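Local coordinates for protein heroin esterase (Rhodococcus sp., PDB 1LZL) that probably hydrolyses the acetyl ester bonds of heroin, as an acetyl esterase of the alpha/beta hydrolase fold, at residues 52-57 / 67-72; 184-189 / 252-257. One frame throughout, in Å; residues are numbered along the deposited sequence.

Overall arrangement
From the N terminus, interaction 1 comes first and closes a short loop: strand 49-56 turns back after eight intervening residues and pairs with strand 65-72, a beta hairpin at one margin of the eight-stranded mixed sheet. The chain then lays down the central strands before interaction 2 opens; there strands 183-187 and 252-257, with 62 residues between the two segments, lie parallel near the other margin, next to the outermost strand 280-285. The two contacts follow in series, neither nested nor crossed, with centres about 24 Å apart and no touch between them. One finishes the antiparallel flank, the other joins parallel strands in the buried interior beside the probable catalytic residues.

Interaction 1: residues 52-57 / 67-72; sequences RELSAP and IRFVTP
Leu54 and Phe69 form the tight side of this antiparallel pairing. Methyl CD1 of Leu54 sits over one face of the Phe69 ring, displaced toward its rim, 3.9 Å from the centroid and 3.5 Å from CG, a CH-pi contact. With its ring carbon CG anti to the backbone N (chi1 -175°), Phe69 stands beside the leucine branch. Leu54 CB also meets Ile67 CB at 4.0 Å, and Ala56 CB packs against the CD1 methyl at the end of Ile67. Helix 128-142 covers this apolar face through Tyr139 and Ala136.

Underneath, the backbones make a beta hairpin at the edge of the alpha/beta hydrolase sheet: Arg52–Phe69 and Leu54–Ile67 are hydrogen-bonded pairs, and Glu53–Arg68 is the non-hydrogen-bonded pair between them. The bond from Leu54 N to Ile67 O is 2.9 Å long and lies in the carbonyl plane.

Arg52 is the looser neighbour on the apolar face: its exposed, extended chain runs alongside Phe69, guanidinium and ring planes 84° apart, with NH2 4.0 Å from ring atom CE2. On the reverse face Glu53 and Arg68 do not touch; a water accepts from Arg68 NH1 at 3.1 Å and gives only a weak bond to Glu53 OE1. The stronger partner of Arg68 is Asp99, which forms a salt bridge with NH2.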
loop_
_atom_site.group_PDB
_atom_site.type_symbol
_atom_site.label_atom_id
_atom_site.label_comp_id
_atom_site.label_asym_id
_atom_site.label_seq_id
_atom_site.Cartn_x
_atom_site.Cartn_y
_atom_site.Cartn_z
ATOM N N ARG A 52 12.242 -0.905 -16.107
ATOM C CA ARG A 52 12.343 0.247 -17.003
ATOM C C ARG A 52 11.249 1.224 -16.564
ATOM O O ARG A 52 10.326 0.822 -15.879
ATOM C CB ARG A 52 12.220 -0.077 -18.473
ATOM C CG ARG A 52 10.830 -0.470 -18.957
ATOM C CD ARG A 52 10.827 -0.768 -20.462
ATOM N NE ARG A 52 9.702 -1.650 -20.780
ATOM C CZ ARG A 52 8.651 -1.336 -21.500
ATOM N NH1 ARG A 52 8.552 -0.109 -22.031
ATOM N NH2 ARG A 52 7.668 -2.213 -21.730
ATOM N N GLU A 53 11.412 2.464 -16.982
ATOM C CA GLU A 53 10.440 3.458 -16.572
ATOM C C GLU A 53 9.367 3.671 -17.622
ATOM O O GLU A 53 9.680 3.868 -18.789
ATOM C CB GLU A 53 11.172 4.764 -16.311
ATOM C CG GLU A 53 10.299 5.884 -15.738
ATOM C CD GLU A 53 11.245 7.043 -15.400
ATOM O OE1 GLU A 53 12.050 6.840 -14.458
ATOM O OE2 GLU A 53 11.196 8.094 -16.069
ATOM N N LEU A 54 8.118 3.626 -17.166
ATOM C CA LEU A 54 6.984 3.972 -18.017
ATOM C C LEU A 54 6.493 5.349 -17.585
ATOM O O LEU A 54 6.691 5.799 -16.454
ATOM C CB LEU A 54 5.805 2.991 -17.876
ATOM C CG LEU A 54 6.145 1.512 -18.031
ATOM C CD1 LEU A 54 4.946 0.572 -17.867
ATOM C CD2 LEU A 54 6.790 1.317 -19.397
ATOM N N SER A 55 5.784 6.009 -18.514
ATOM C CA SER A 55 5.183 7.294 -18.257
ATOM C C SER A 55 3.695 7.264 -18.556
ATOM O O SER A 55 3.306 7.256 -19.715
ATOM C CB SER A 55 5.931 8.243 -19.191
ATOM O OG SER A 55 5.593 9.577 -18.970
ATOM N N ALA A 56 2.843 7.268 -17.544
ATOM C CA ALA A 56 1.387 7.281 -17.676
ATOM C C ALA A 56 0.882 8.712 -17.703
ATOM O O ALA A 56 1.173 9.564 -16.849
ATOM C CB ALA A 56 0.764 6.523 -16.503
ATOM N N PRO A 57 0.067 9.121 -18.673
ATOM C CA PRO A 57 -0.523 10.466 -18.626
ATOM C C PRO A 57 -1.350 10.669 -17.355
ATOM O O PRO A 57 -2.124 9.797 -16.938
ATOM C CB PRO A 57 -1.389 10.476 -19.895
ATOM C CG PRO A 57 -0.761 9.455 -20.808
ATOM C CD PRO A 57 -0.266 8.362 -19.904
ATOM N N ILE A 67 6.207 5.203 -13.632
ATOM C CA ILE A 67 6.005 3.857 -13.160
ATOM C C ILE A 67 7.333 3.101 -13.263
ATOM O O ILE A 67 7.945 3.051 -14.338
ATOM C CB ILE A 67 4.935 3.132 -13.990
ATOM C CG1 ILE A 67 3.587 3.856 -13.865
ATOM C CG2 ILE A 67 4.845 1.660 -13.610
ATOM C CD1 ILE A 67 2.582 3.311 -14.888
ATOM N N ARG A 68 7.769 2.508 -12.172
ATOM C CA ARG A 68 8.917 1.598 -12.202
ATOM C C ARG A 68 8.358 0.228 -12.550
ATOM O O ARG A 68 7.702 -0.435 -11.732
ATOM C CB ARG A 68 9.641 1.571 -10.865
ATOM C CG ARG A 68 10.179 2.929 -10.453
ATOM C CD ARG A 68 10.872 2.949 -9.129
ATOM N NE ARG A 68 12.146 2.253 -8.961
ATOM C CZ ARG A 68 13.303 2.693 -9.414
ATOM N NH1 ARG A 68 13.369 3.827 -10.107
ATOM N NH2 ARG A 68 14.366 1.964 -9.150
ATOM N N PHE A 69 8.615 -0.201 -13.775
ATOM C CA PHE A 69 7.966 -1.378 -14.364
ATOM C C PHE A 69 8.970 -2.514 -14.402
ATOM O O PHE A 69 9.974 -2.507 -15.154
ATOM C CB PHE A 69 7.453 -1.001 -15.750
ATOM C CG PHE A 69 6.648 -2.090 -16.428
ATOM C CD1 PHE A 69 5.505 -2.574 -15.817
ATOM C CD2 PHE A 69 7.000 -2.609 -17.674
ATOM C CE1 PHE A 69 4.699 -3.549 -16.410
ATOM C CE2 PHE A 69 6.237 -3.597 -18.277
ATOM C CZ PHE A 69 5.103 -4.079 -17.629
ATOM N N VAL A 70 8.742 -3.484 -13.548
ATOM C CA VAL A 70 9.581 -4.631 -13.267
ATOM C C VAL A 70 9.039 -5.839 -14.006
ATOM O O VAL A 70 7.859 -6.215 -13.843
ATOM C CB VAL A 70 9.697 -4.912 -11.762
ATOM C CG1 VAL A 70 10.741 -6.011 -11.487
ATOM C CG2 VAL A 70 10.058 -3.638 -10.992
ATOM N N THR A 71 9.885 -6.439 -14.838
ATOM C CA THR A 71 9.422 -7.633 -15.564
ATOM C C THR A 71 10.371 -8.811 -15.370
ATOM O O THR A 71 11.585 -8.672 -15.210
ATOM C CB THR A 71 9.232 -7.332 -17.058
ATOM O OG1 THR A 71 10.449 -6.732 -17.540
ATOM C CG2 THR A 71 8.136 -6.293 -17.271
ATOM N N PRO A 72 9.859 -10.018 -15.339
ATOM C CA PRO A 72 10.763 -11.153 -15.143
ATOM C C PRO A 72 11.481 -11.472 -16.454
ATOM O O PRO A 72 10.883 -11.347 -17.517
ATOM C CB PRO A 72 9.795 -12.277 -14.801
ATOM C CG PRO A 72 8.487 -11.889 -15.384
ATOM C CD PRO A 72 8.419 -10.407 -15.457
HETATM O O HOH W 1 11.523 5.989 -11.239
#

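Interaction 2: residues 184-189 / 252-257; sequences QFLEIP and TYLSTM
Gln184 and Thr252 leave one face of a parallel strand pair together and run alongside each other. Followed outward, Gln184 CB lies 3.5 Å from Thr252 OG1, and CG, turned anti to the backbone N, faces both that hydroxyl oxygen and methyl CG2. CD keeps alongside OG1, and the extended chain brings the amide level with it. At the tip NE2 donates to Thr252 OG1 over 2.8 Å, with the oxygen close to the amide plane and an N-H...O angle of 160°. Thr252 OG1 also bonds to Pro250 O, so two partners grip it. A leucine here would probably leave Thr252 OG1 without the amide N-H, held by Pro250 O but with no donor from strand 183-187.

Beyond Leu186 and Leu254 on this face, the ring of Pro189 leans on the Leu254 branch. On the reverse face the rings of Phe185 and Tyr253 are almost parallel, at 7°, but slid apart with centroids 5.0 Å from each other; they barely overlap, and Phe185 CE2 meets Tyr253 CD1 obliquely at 3.3 Å. Helix 299-315 packs against both, and its Glu307 is hydrogen-bonded to the Tyr253 hydroxyl.

These adjacent parallel strands belong to the core of the alpha/beta hydrolase sheet. Where strand 183-187 ends, Ile188 N still reaches Ser255 O, though the donor is tilted 33° from the carbonyl plane. Methyl CG2 of Ile188 presses tightly on Met257 CG at 3.5 Å, and the Ile188 side chain touches Asp260 and His290, members of a probable Ser-His-Asp triad. The buried Gln184 amide N-H is thus satisfied by the Thr252 hydroxyl, while Glu187 OE2 and Ser255 OG, nearer the likely catalytic centre, are joined only through a shared water.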
loop_
_atom_site.group_PDB
_atom_site.type_symbol
_atom_site.label_atom_id
_atom_site.label_comp_id
_atom_site.label_asym_id
_atom_site.label_seq_id
_atom_site.Cartn_x
_atom_site.Cartn_y
_atom_site.Cartn_z
ATOM N N GLN A 184 -7.154 -7.574 -5.187
ATOM C CA GLN A 184 -6.805 -6.418 -4.361
ATOM C C GLN A 184 -5.932 -6.836 -3.202
ATOM O O GLN A 184 -6.347 -7.714 -2.450
ATOM C CB GLN A 184 -8.119 -5.772 -3.896
ATOM C CG GLN A 184 -7.874 -4.621 -2.931
ATOM C CD GLN A 184 -9.134 -3.865 -2.552
ATOM O OE1 GLN A 184 -9.107 -2.645 -2.529
ATOM N NE2 GLN A 184 -10.199 -4.609 -2.231
ATOM N N PHE A 185 -4.762 -6.215 -3.008
ATOM C CA PHE A 185 -3.823 -6.648 -1.974
ATOM C C PHE A 185 -3.532 -5.461 -1.051
ATOM O O PHE A 185 -2.870 -4.495 -1.518
ATOM C CB PHE A 185 -2.553 -7.193 -2.645
ATOM C CG PHE A 185 -1.534 -7.686 -1.642
ATOM C CD1 PHE A 185 -0.594 -6.854 -1.030
ATOM C CD2 PHE A 185 -1.540 -9.025 -1.289
ATOM C CE1 PHE A 185 0.281 -7.351 -0.091
ATOM C CE2 PHE A 185 -0.638 -9.520 -0.360
ATOM C CZ PHE A 185 0.266 -8.694 0.257
ATOM N N LEU A 186 -3.982 -5.556 0.180
ATOM C CA LEU A 186 -3.906 -4.442 1.109
ATOM C C LEU A 186 -3.047 -4.793 2.305
ATOM O O LEU A 186 -3.501 -5.603 3.159
ATOM C CB LEU A 186 -5.340 -4.036 1.543
ATOM C CG LEU A 186 -6.296 -3.714 0.381
ATOM C CD1 LEU A 186 -7.656 -3.301 0.931
ATOM C CD2 LEU A 186 -5.744 -2.617 -0.544
ATOM N N GLU A 187 -1.857 -4.237 2.412
ATOM C CA GLU A 187 -1.003 -4.585 3.549
ATOM C C GLU A 187 -1.004 -3.451 4.551
ATOM O O GLU A 187 -0.660 -2.321 4.147
ATOM C CB GLU A 187 0.404 -4.865 2.984
ATOM C CG GLU A 187 1.487 -5.237 3.948
ATOM C CD GLU A 187 2.761 -5.737 3.246
ATOM O OE1 GLU A 187 3.006 -5.407 2.067
ATOM O OE2 GLU A 187 3.503 -6.483 3.959
ATOM N N ILE A 188 -1.333 -3.745 5.796
ATOM C CA ILE A 188 -1.423 -2.742 6.877
ATOM C C ILE A 188 -2.031 -1.428 6.359
ATOM O O ILE A 188 -1.506 -0.344 6.520
ATOM C CB ILE A 188 -0.088 -2.554 7.598
ATOM C CG1 ILE A 188 1.116 -2.079 6.744
ATOM C CG2 ILE A 188 0.261 -3.840 8.325
ATOM C CD1 ILE A 188 2.435 -1.892 7.496
ATOM N N PRO A 189 -3.204 -1.501 5.687
ATOM C CA PRO A 189 -3.683 -0.297 5.002
ATOM C C PRO A 189 -4.140 0.834 5.907
ATOM O O PRO A 189 -4.685 0.566 6.994
ATOM C CB PRO A 189 -4.916 -0.836 4.211
ATOM C CG PRO A 189 -5.389 -2.012 5.026
ATOM C CD PRO A 189 -4.101 -2.670 5.506
ATOM N N THR A 252 -9.831 -10.126 -2.240
ATOM C CA THR A 252 -8.901 -9.254 -1.530
ATOM C C THR A 252 -8.088 -10.007 -0.499
ATOM O O THR A 252 -8.610 -10.922 0.136
ATOM C CB THR A 252 -9.748 -8.193 -0.805
ATOM O OG1 THR A 252 -10.402 -7.398 -1.813
ATOM C CG2 THR A 252 -8.927 -7.229 0.078
ATOM N N TYR A 253 -6.849 -9.602 -0.299
ATOM C CA TYR A 253 -6.006 -10.045 0.788
ATOM C C TYR A 253 -5.813 -8.803 1.664
ATOM O O TYR A 253 -5.461 -7.745 1.100
ATOM C CB TYR A 253 -4.651 -10.568 0.302
ATOM C CG TYR A 253 -3.719 -10.943 1.451
ATOM C CD1 TYR A 253 -2.842 -10.028 2.026
ATOM C CD2 TYR A 253 -3.759 -12.235 1.982
ATOM C CE1 TYR A 253 -2.016 -10.366 3.074
ATOM C CE2 TYR A 253 -2.918 -12.630 3.040
ATOM C CZ TYR A 253 -2.063 -11.669 3.566
ATOM O OH TYR A 253 -1.204 -11.958 4.607
ATOM N N LEU A 254 -5.974 -8.898 2.975
ATOM C CA LEU A 254 -5.730 -7.739 3.862
ATOM C C LEU A 254 -4.982 -8.218 5.087
ATOM O O LEU A 254 -5.456 -9.159 5.761
ATOM C CB LEU A 254 -7.062 -7.077 4.248
ATOM C CG LEU A 254 -6.957 -5.657 4.802
ATOM C CD1 LEU A 254 -8.236 -4.879 4.588
ATOM C CD2 LEU A 254 -6.623 -5.663 6.305
ATOM N N SER A 255 -3.823 -7.661 5.391
ATOM C CA SER A 255 -3.087 -8.003 6.600
ATOM C C SER A 255 -3.025 -6.810 7.540
ATOM O O SER A 255 -2.963 -5.636 7.151
ATOM C CB SER A 255 -1.665 -8.500 6.277
ATOM O OG SER A 255 -0.962 -7.444 5.588
ATOM N N THR A 256 -3.034 -7.103 8.844
ATOM C CA THR A 256 -2.872 -6.112 9.909
ATOM C C THR A 256 -1.864 -6.650 10.915
ATOM O O THR A 256 -1.504 -7.840 10.985
ATOM C CB THR A 256 -4.228 -5.824 10.595
ATOM O OG1 THR A 256 -4.746 -7.053 11.142
ATOM C CG2 THR A 256 -5.251 -5.267 9.611
ATOM N N MET A 257 -1.343 -5.734 11.743
ATOM C CA MET A 257 -0.351 -6.024 12.765
ATOM C C MET A 257 -0.926 -5.705 14.137
ATOM O O MET A 257 -1.743 -4.815 14.274
ATOM C CB MET A 257 0.926 -5.233 12.513
ATOM C CG MET A 257 1.497 -5.438 11.123
ATOM S SD MET A 257 2.152 -7.085 10.831
ATOM C CE MET A 257 1.522 -7.485 9.223
HETATM O O HOH W 2 1.671 -8.468 5.654
#